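Local coordinates for putative N-acetylneuraminate lyase ([Ruminococcus] gnavus ATCC 29149, PDB 6RB7), which belongs to the dihydrodipicolinate synthetase family, as a putative lyase built on a beta/alpha barrel and assembled from four chains, at residues Q153-I158 with F167-I172; E187-P192 with Q212-E217. All blocks are in the same frame, centred on the assembly; numbering follows the deposited sequence.

In the fold
Both contacts lie in the barrel, in series along the chain, and they neither nest nor cross. Interaction 1 comes first: it closes the short connection of eight residues between 158 and 167, folding helix 148-160 back on strand 166-171 within the beta-alpha-beta unit that starts at strand 135-138. The chain then runs through helix 182-188 into interaction 2, which closes a longer loop of 19 residues containing strand 194-199 and most of helix 204-214, and draws the ends of two outer helices together. The centres of interactions 1 and 2 are about 13 Å apart. Met188, in 187-192, touches Trp155 and Ile169, so the buried contact and the surface contact are joined through helix 182-188.

Interaction 1 (Q153-I158 with F167-I172); sequences QYWNAI and FVIYNI
Trp155 meets both Phe167 and Ile169, its side chain crossing each at about a right angle. Ile169 CG2 lies over one face of the six-membered ring, 3.8 Å from its centroid, a CH-pi contact displaced toward the rim. The closest ring atom is Trp155 CH2, at 3.4 Å from Ile169 CG2. At the other end of the indole, Phe167 turns an edge toward the five-membered ring in an offset edge-to-face pair, with centroids 5.7 Å apart and planes at 61°. The same phenyl ring presses its CZ against Trp155 CB at 3.8 Å, and its CE2 comes within 3.6 Å of Trp155 O. Ile158 adds a third contact one helical turn on: its CG2 approaches the Phe167 ring at the edge, near the ring plane, 3.8 Å from CE2. Phe167 can reach the helix because its CG stands anti to the backbone N (chi1 -172°), which extends the ring from the strand to lie against both Trp155 and Ile158.

Further out, the end of Ile158 is steadied from within the helix, with CD1 centred 3.7 Å above the ring of Tyr154, whose OH is hydrogen-bonded to Cys115 O. Met188 of helix 182-188 packs on both Trp155 and Ile169, while Ile136 and Ala138 of strand 135-138 back Phe167. The arrangement is that of a beta-alpha-beta crossover in a beta/alpha barrel, the helix running nearly antiparallel to the strand at 150°.

Across the interface the forces are dispersion and ring-edge electrostatics between buried side chains, with the backbone carbonyl of Trp155 also touching the phenyl ring. The indole nitrogen is nevertheless satisfied, since Trp155 NE1 donates to Ile139 O; that bond should fix the rotation of the ring and so hold its face against Ile169.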
ATOM      1  N   GLN A 153       1.530   3.093 -25.257  1.00 12.24           N
ATOM      2  CA  GLN A 153       0.751   3.599 -26.431  1.00 13.56           C
ATOM      3  C   GLN A 153       0.407   5.069 -26.175  1.00 11.59           C
ATOM      4  O   GLN A 153       0.480   5.862 -27.110  1.00 13.19           O
ATOM      5  CB  GLN A 153      -0.494   2.722 -26.654  1.00 15.60           C
ATOM      6  CG  GLN A 153      -1.494   3.303 -27.633  1.00 17.12           C
ATOM      7  CD  GLN A 153      -2.802   2.520 -27.659  1.00 33.50           C
ATOM      8  OE1 GLN A 153      -2.850   1.333 -27.363  1.00 39.12           O
ATOM      9  NE2 GLN A 153      -3.897   3.190 -27.980  1.00 39.74           N
ATOM     10  N   TYR A 154       0.032   5.429 -24.948  1.00 10.60           N
ATOM     11  CA  TYR A 154      -0.329   6.811 -24.591  1.00 10.70           C
ATOM     12  C   TYR A 154       0.883   7.719 -24.816  1.00 10.11           C
ATOM     13  O   TYR A 154       0.814   8.713 -25.543  1.00 11.28           O
ATOM     14  CB  TYR A 154      -0.802   6.836 -23.156  1.00 11.40           C
ATOM     15  CG  TYR A 154      -1.056   8.168 -22.488  1.00 10.13           C
ATOM     16  CD1 TYR A 154      -2.190   8.920 -22.728  1.00  9.60           C
ATOM     17  CD2 TYR A 154      -0.205   8.606 -21.472  1.00 10.98           C
ATOM     18  CE1 TYR A 154      -2.478  10.055 -21.979  1.00 10.66           C
ATOM     19  CE2 TYR A 154      -0.468   9.750 -20.730  1.00  9.81           C
ATOM     20  CZ  TYR A 154      -1.620  10.473 -20.975  1.00 11.28           C
ATOM     21  OH  TYR A 154      -1.947  11.574 -20.234  1.00 10.62           O
ATOM     22  N   TRP A 155       2.022   7.366 -24.228  1.00 11.12           N
ATOM     23  CA  TRP A 155       3.249   8.195 -24.380  1.00 10.64           C
ATOM     24  C   TRP A 155       3.682   8.272 -25.843  1.00 11.60           C
ATOM     25  O   TRP A 155       4.078   9.347 -26.295  1.00 12.87           O
ATOM     26  CB  TRP A 155       4.346   7.682 -23.475  1.00 10.99           C
ATOM     27  CG  TRP A 155       4.093   7.930 -22.021  1.00  9.27           C
ATOM     28  CD1 TRP A 155       3.346   8.922 -21.467  1.00 11.07           C
ATOM     29  CD2 TRP A 155       4.633   7.176 -20.921  1.00 10.28           C
ATOM     30  NE1 TRP A 155       3.411   8.839 -20.099  1.00 10.65           N
ATOM     31  CE2 TRP A 155       4.225   7.808 -19.740  1.00  9.93           C
ATOM     32  CE3 TRP A 155       5.473   6.056 -20.820  1.00 10.99           C
ATOM     33  CZ2 TRP A 155       4.532   7.314 -18.465  1.00 10.38           C
ATOM     34  CZ3 TRP A 155       5.802   5.589 -19.574  1.00 10.39           C
ATOM     35  CH2 TRP A 155       5.329   6.202 -18.414  1.00 11.11           C
ATOM     36  N   ASN A 156       3.659   7.149 -26.537  1.00 12.14           N
ATOM     37  CA  ASN A 156       4.086   7.135 -27.950  1.00 11.72           C
ATOM     38  C   ASN A 156       3.123   7.972 -28.794  1.00 12.73           C
ATOM     39  O   ASN A 156       3.593   8.593 -29.786  1.00 15.61           O
ATOM     40  CB  ASN A 156       4.326   5.721 -28.450  1.00 14.23           C
ATOM     41  CG  ASN A 156       5.637   5.154 -27.962  1.00 15.08           C
ATOM     42  OD1 ASN A 156       5.683   3.947 -27.605  1.00 17.94           O
ATOM     43  ND2 ASN A 156       6.675   5.957 -27.942  1.00 13.96           N
ATOM     44  N   ALA A 157       1.831   7.978 -28.497  1.00 12.96           N
ATOM     45  CA  ALA A 157       0.848   8.786 -29.245  1.00 13.17           C
ATOM     46  C   ALA A 157       1.131  10.249 -29.023  1.00 14.73           C
ATOM     47  O   ALA A 157       1.091  11.075 -29.962  1.00 14.67           O
ATOM     48  CB  ALA A 157      -0.571   8.446 -28.876  1.00 15.50           C
ATOM     49  N   ILE A 158       1.432  10.613 -27.770  1.00 13.31           N
ATOM     50  CA  ILE A 158       1.756  12.018 -27.450  1.00 11.48           C
ATOM     51  C   ILE A 158       3.050  12.394 -28.189  1.00 13.51           C
ATOM     52  O   ILE A 158       3.095  13.457 -28.840  1.00 13.60           O
ATOM     53  CB  ILE A 158       1.890  12.177 -25.917  1.00 11.30           C
ATOM     54  CG1 ILE A 158       0.537  11.939 -25.253  1.00 11.89           C
ATOM     55  CG2 ILE A 158       2.460  13.534 -25.569  1.00 13.62           C
ATOM     56  CD1 ILE A 158       0.598  11.805 -23.738  1.00 12.29           C
ATOM     57  N   PHE A 167      11.375  14.066 -25.483  1.00 12.47           N
ATOM     58  CA  PHE A 167      10.246  13.560 -24.667  1.00 12.84           C
ATOM     59  C   PHE A 167      10.799  13.087 -23.319  1.00 12.65           C
ATOM     60  O   PHE A 167      11.713  12.231 -23.253  1.00 11.98           O
ATOM     61  CB  PHE A 167       9.525  12.423 -25.364  1.00 13.33           C
ATOM     62  CG  PHE A 167       8.251  11.980 -24.699  1.00 12.70           C
ATOM     63  CD1 PHE A 167       8.267  11.114 -23.618  1.00 13.88           C
ATOM     64  CD2 PHE A 167       7.029  12.399 -25.192  1.00 15.79           C
ATOM     65  CE1 PHE A 167       7.075  10.699 -23.032  1.00 13.53           C
ATOM     66  CE2 PHE A 167       5.842  11.999 -24.591  1.00 16.55           C
ATOM     67  CZ  PHE A 167       5.871  11.142 -23.523  1.00 14.42           C
ATOM     68  N   VAL A 168      10.189  13.575 -22.252  1.00 10.65           N
ATOM     69  CA  VAL A 168      10.497  13.194 -20.836  1.00 11.36           C
ATOM     70  C   VAL A 168       9.325  12.445 -20.226  1.00 11.14           C
ATOM     71  O   VAL A 168       8.206  12.986 -20.155  1.00 10.86           O
ATOM     72  CB  VAL A 168      10.841  14.421 -19.990  1.00 11.40           C
ATOM     73  CG1 VAL A 168      11.151  14.037 -18.561  1.00 12.20           C
ATOM     74  CG2 VAL A 168      12.015  15.206 -20.588  1.00 12.23           C
ATOM     75  N   ILE A 169       9.579  11.233 -19.716  1.00 11.11           N
ATOM     76  CA  ILE A 169       8.565  10.489 -18.938  1.00 10.81           C
ATOM     77  C   ILE A 169       8.577  11.035 -17.520  1.00 11.86           C
ATOM     78  O   ILE A 169       9.677  11.142 -16.951  1.00 12.06           O
ATOM     79  CB  ILE A 169       8.937   9.002 -18.930  1.00 11.66           C
ATOM     80  CG1 ILE A 169       8.935   8.429 -20.341  1.00 14.46           C
ATOM     81  CG2 ILE A 169       8.049   8.234 -17.960  1.00 13.38           C
ATOM     82  CD1 ILE A 169       9.727   7.134 -20.427  1.00 13.64           C
ATOM     83  N   TYR A 170       7.419  11.316 -16.945  1.00 10.19           N
ATOM     84  CA  TYR A 170       7.327  11.769 -15.542  1.00  9.44           C
ATOM     85  C   TYR A 170       6.829  10.598 -14.705  1.00 12.42           C
ATOM     86  O   TYR A 170       5.644  10.213 -14.815  1.00 11.74           O
ATOM     87  CB  TYR A 170       6.490  13.031 -15.423  1.00 11.24           C
ATOM     88  CG  TYR A 170       6.719  13.778 -14.136  1.00 10.29           C
ATOM     89  CD1 TYR A 170       6.308  13.257 -12.940  1.00 13.18           C
ATOM     90  CD2 TYR A 170       7.386  15.002 -14.117  1.00 11.85           C
ATOM     91  CE1 TYR A 170       6.485  13.950 -11.752  1.00 16.94           C
ATOM     92  CE2 TYR A 170       7.637  15.663 -12.922  1.00 14.92           C
ATOM     93  CZ  TYR A 170       7.219  15.117 -11.734  1.00 18.44           C
ATOM     94  OH  TYR A 170       7.418  15.760 -10.532  1.00 20.76           O
ATOM     95  N   ASN A 171       7.713  10.049 -13.851  1.00 11.84           N
ATOM     96  CA  ASN A 171       7.380   8.893 -12.988  1.00 10.62           C
ATOM     97  C   ASN A 171       6.910   9.403 -11.635  1.00 10.80           C
ATOM     98  O   ASN A 171       7.689  10.031 -10.931  1.00 12.37           O
ATOM     99  CB  ASN A 171       8.571   7.953 -12.866  1.00 10.25           C
ATOM    100  CG  ASN A 171       8.254   6.688 -12.115  1.00 12.83           C
ATOM    101  OD1 ASN A 171       7.208   6.091 -12.363  1.00 12.69           O
ATOM    102  ND2 ASN A 171       9.125   6.290 -11.183  1.00 12.02           N
ATOM    103  N   ILE A 172       5.653   9.167 -11.299  0.50 11.11           N
ATOM    104  CA  ILE A 172       5.065   9.638 -10.010  0.50 12.20           C
ATOM    105  C   ILE A 172       4.048   8.604  -9.536  0.50 13.16           C
ATOM    106  O   ILE A 172       2.843   8.841  -9.522  0.50 13.67           O
ATOM    107  CB  ILE A 172       4.541  11.073 -10.164  0.50 16.10           C
ATOM    108  CG1 ILE A 172       4.034  11.605  -8.818  0.50 20.24           C
ATOM    109  CG2 ILE A 172       3.533  11.202 -11.295  0.50 19.47           C
ATOM    110  CD1 ILE A 172       4.250  13.086  -8.642  0.50 17.87           C
TER

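Interaction 2 (E187-P192 with Q212-E217); sequences EMRKNP and QAAGAE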
ATOM      1  N   GLU A 187      10.968  -0.539 -23.210  1.00 15.83           N
ATOM      2  CA  GLU A 187      10.076  -0.348 -24.368  1.00 15.40           C
ATOM      3  C   GLU A 187      10.139   1.117 -24.810  1.00 14.67           C
ATOM      4  O   GLU A 187      10.184   1.418 -26.015  1.00 16.08           O
ATOM      5  CB  GLU A 187       8.679  -0.821 -23.984  1.00 18.44           C
ATOM      6  CG  GLU A 187       7.683  -0.662 -25.092  1.00 24.07           C
ATOM      7  CD  GLU A 187       7.772  -1.718 -26.188  1.00 33.27           C
ATOM      8  OE1 GLU A 187       8.688  -2.588 -26.155  1.00 24.73           O
ATOM      9  OE2 GLU A 187       6.905  -1.660 -27.066  1.00 35.24           O
ATOM     10  N   MET A 188      10.082   2.062 -23.882  1.00 12.86           N
ATOM     11  CA  MET A 188      10.030   3.480 -24.251  1.00 12.46           C
ATOM     12  C   MET A 188      11.366   3.954 -24.864  1.00 13.38           C
ATOM     13  O   MET A 188      11.331   4.884 -25.675  1.00 13.99           O
ATOM     14  CB  MET A 188       9.686   4.352 -23.042  1.00 11.55           C
ATOM     15  CG  MET A 188       8.268   4.152 -22.578  1.00 13.09           C
ATOM     16  SD  MET A 188       7.001   4.313 -23.911  1.00 14.61           S
ATOM     17  CE  MET A 188       7.406   5.916 -24.558  1.00 16.18           C
ATOM     18  N   ARG A 189      12.496   3.315 -24.544  1.00 13.16           N
ATOM     19  CA  ARG A 189      13.798   3.737 -25.118  1.00 14.21           C
ATOM     20  C   ARG A 189      13.865   3.347 -26.599  1.00 16.42           C
ATOM     21  O   ARG A 189      14.779   3.828 -27.301  1.00 17.59           O
ATOM     22  CB  ARG A 189      14.956   3.164 -24.295  1.00 15.78           C
ATOM     23  CG  ARG A 189      15.133   3.867 -22.956  1.00 16.61           C
ATOM     24  CD  ARG A 189      16.485   3.585 -22.304  1.00 19.84           C
ATOM     25  NE  ARG A 189      16.936   2.197 -22.235  1.00 23.76           N
ATOM     26  CZ  ARG A 189      16.657   1.337 -21.250  1.00 22.13           C
ATOM     27  NH1 ARG A 189      15.863   1.681 -20.274  1.00 24.00           N
ATOM     28  NH2 ARG A 189      17.131   0.114 -21.270  1.00 27.05           N
ATOM     29  N   LYS A 190      12.928   2.554 -27.086  1.00 15.98           N
ATOM     30  CA  LYS A 190      12.798   2.269 -28.542  1.00 16.26           C
ATOM     31  C   LYS A 190      12.386   3.519 -29.305  1.00 18.34           C
ATOM     32  O   LYS A 190      12.636   3.584 -30.517  1.00 18.65           O
ATOM     33  CB  LYS A 190      11.794   1.158 -28.801  1.00 17.71           C
ATOM     34  CG  LYS A 190      12.231  -0.210 -28.302  1.00 19.32           C
ATOM     35  CD  LYS A 190      11.199  -1.266 -28.460  1.00 25.23           C
ATOM     36  CE  LYS A 190      11.690  -2.615 -27.975  1.00 35.78           C
ATOM     37  NZ  LYS A 190      10.593  -3.613 -28.051  1.00 34.77           N
ATOM     38  N   ASN A 191      11.751   4.482 -28.630  1.00 14.13           N
ATOM     39  CA  ASN A 191      11.368   5.766 -29.241  1.00 15.85           C
ATOM     40  C   ASN A 191      12.578   6.688 -29.114  1.00 17.66           C
ATOM     41  O   ASN A 191      12.959   7.073 -27.996  1.00 15.63           O
ATOM     42  CB  ASN A 191      10.155   6.354 -28.513  1.00 14.82           C
ATOM     43  CG  ASN A 191       9.734   7.718 -28.990  1.00 15.60           C
ATOM     44  OD1 ASN A 191      10.525   8.429 -29.601  1.00 15.58           O
ATOM     45  ND2 ASN A 191       8.482   8.072 -28.690  1.00 16.46           N
ATOM     46  N   PRO A 192      13.212   7.111 -30.207  1.00 16.13           N
ATOM     47  CA  PRO A 192      14.464   7.870 -30.123  1.00 17.70           C
ATOM     48  C   PRO A 192      14.267   9.272 -29.529  1.00 18.21           C
ATOM     49  O   PRO A 192      15.239   9.854 -29.130  1.00 17.64           O
ATOM     50  CB  PRO A 192      14.926   7.975 -31.603  1.00 25.05           C
ATOM     51  CG  PRO A 192      13.686   7.836 -32.378  1.00 21.51           C
ATOM     52  CD  PRO A 192      12.809   6.860 -31.605  1.00 21.76           C
ATOM     53  N   GLN A 212      21.442   3.613 -14.720  1.00 11.89           N
ATOM     54  CA  GLN A 212      22.298   2.450 -15.058  1.00 13.06           C
ATOM     55  C   GLN A 212      21.765   1.756 -16.302  1.00 13.35           C
ATOM     56  O   GLN A 212      22.563   1.382 -17.174  1.00 15.77           O
ATOM     57  CB  GLN A 212      22.415   1.520 -13.858  1.00 15.13           C
ATOM     58  CG  GLN A 212      23.373   0.357 -14.094  1.00 18.78           C
ATOM     59  CD  GLN A 212      23.784  -0.231 -12.753  1.00 32.98           C
ATOM     60  OE1 GLN A 212      22.925  -0.673 -11.968  1.00 25.86           O
ATOM     61  NE2 GLN A 212      25.096  -0.290 -12.517  1.00 25.16           N
ATOM     62  N   ALA A 213      20.455   1.567 -16.412  1.00 13.17           N
ATOM     63  CA  ALA A 213      19.861   0.889 -17.568  1.00 13.37           C
ATOM     64  C   ALA A 213      20.076   1.741 -18.831  1.00 12.60           C
ATOM     65  O   ALA A 213      20.337   1.154 -19.894  1.00 14.85           O
ATOM     66  CB  ALA A 213      18.376   0.685 -17.324  1.00 15.51           C
ATOM     67  N   ALA A 214      19.889   3.039 -18.748  1.00 14.23           N
ATOM     68  CA  ALA A 214      19.791   3.927 -19.930  1.00 14.42           C
ATOM     69  C   ALA A 214      21.182   4.376 -20.395  1.00 14.80           C
ATOM     70  O   ALA A 214      21.396   4.445 -21.649  1.00 15.82           O
ATOM     71  CB  ALA A 214      18.912   5.097 -19.618  1.00 13.24           C
ATOM     72  N   GLY A 215      22.076   4.712 -19.477  1.00 15.27           N
ATOM     73  CA  GLY A 215      23.425   5.196 -19.813  1.00 15.23           C
ATOM     74  C   GLY A 215      23.476   6.672 -20.156  1.00 16.02           C
ATOM     75  O   GLY A 215      22.633   7.464 -19.743  1.00 14.76           O
ATOM     76  N   ALA A 216      24.567   7.094 -20.790  1.00 14.41           N
ATOM     77  CA  ALA A 216      24.943   8.511 -20.877  1.00 15.89           C
ATOM     78  C   ALA A 216      24.052   9.338 -21.821  1.00 16.85           C
ATOM     79  O   ALA A 216      24.103  10.550 -21.711  1.00 18.42           O
ATOM     80  CB  ALA A 216      26.385   8.618 -21.329  1.00 17.65           C
ATOM     81  N   GLU A 217      23.326   8.708 -22.730  1.00 13.66           N
ATOM     82  CA  GLU A 217      22.483   9.442 -23.706  1.00 14.13           C
ATOM     83  C   GLU A 217      21.111   9.742 -23.124  1.00 12.03           C
ATOM     84  O   GLU A 217      20.296  10.289 -23.875  1.00 13.28           O
ATOM     85  CB  GLU A 217      22.325   8.658 -24.991  1.00 16.21           C
ATOM     86  CG  GLU A 217      23.654   8.557 -25.703  1.00 19.32           C
ATOM     87  CD  GLU A 217      23.462   8.249 -27.162  1.00 20.79           C
ATOM     88  OE1 GLU A 217      22.968   7.145 -27.453  1.00 22.15           O
ATOM     89  OE2 GLU A 217      23.764   9.107 -27.973  1.00 22.61           O
TER
HETATM   90  O   HOH W   1      19.974  -0.032 -22.579  1.00 39.53           O
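The guanidinium of Arg189 is laid against the end of helix 204-214, with Ala213 O and Ala214 CA over one and the same face. The carbonyl oxygen sits 3.6 Å above the plane and Ala214 CA 4.0 Å above it, both displaced toward the rim. At that angle the N-H groups do not point at Ala213 O, and a water makes the connection instead: Arg189 NH2 donates to it over 3.1 Å, and it donates in turn to Ala213 O over 3.0 Å. The carbonyl belongs to the last turn of its helix, so the positive group probably also gains from the negative end of the helix dipole. Behind the head group, Arg189 CD packs on Ala214 CB at 3.9 Å. A bend at chi3 (-48°) turns the guanidinium out of line with the extended start of the chain and flat onto the helix end.

Beside this contact a type I turn runs from Met188 to Asn191. Lys190, its chain extended, reaches back to Glu187, its NZ forming a salt bridge with OE1 at 2.9 Å, met on the syn side but 32° out of the carboxylate plane. On the partner segment, Gly215 ends the helical run with a positive phi.

The arginine also makes a cation-pi contact with Phe185 of helix 182-188 and touches Tyr218, just ahead of strand 219-222. Ala214 packs on Phe185 too, and Ala213 on Gln182, so the C-terminal end of helix 204-214 packs against helix 182-188 on the outside of the barrel.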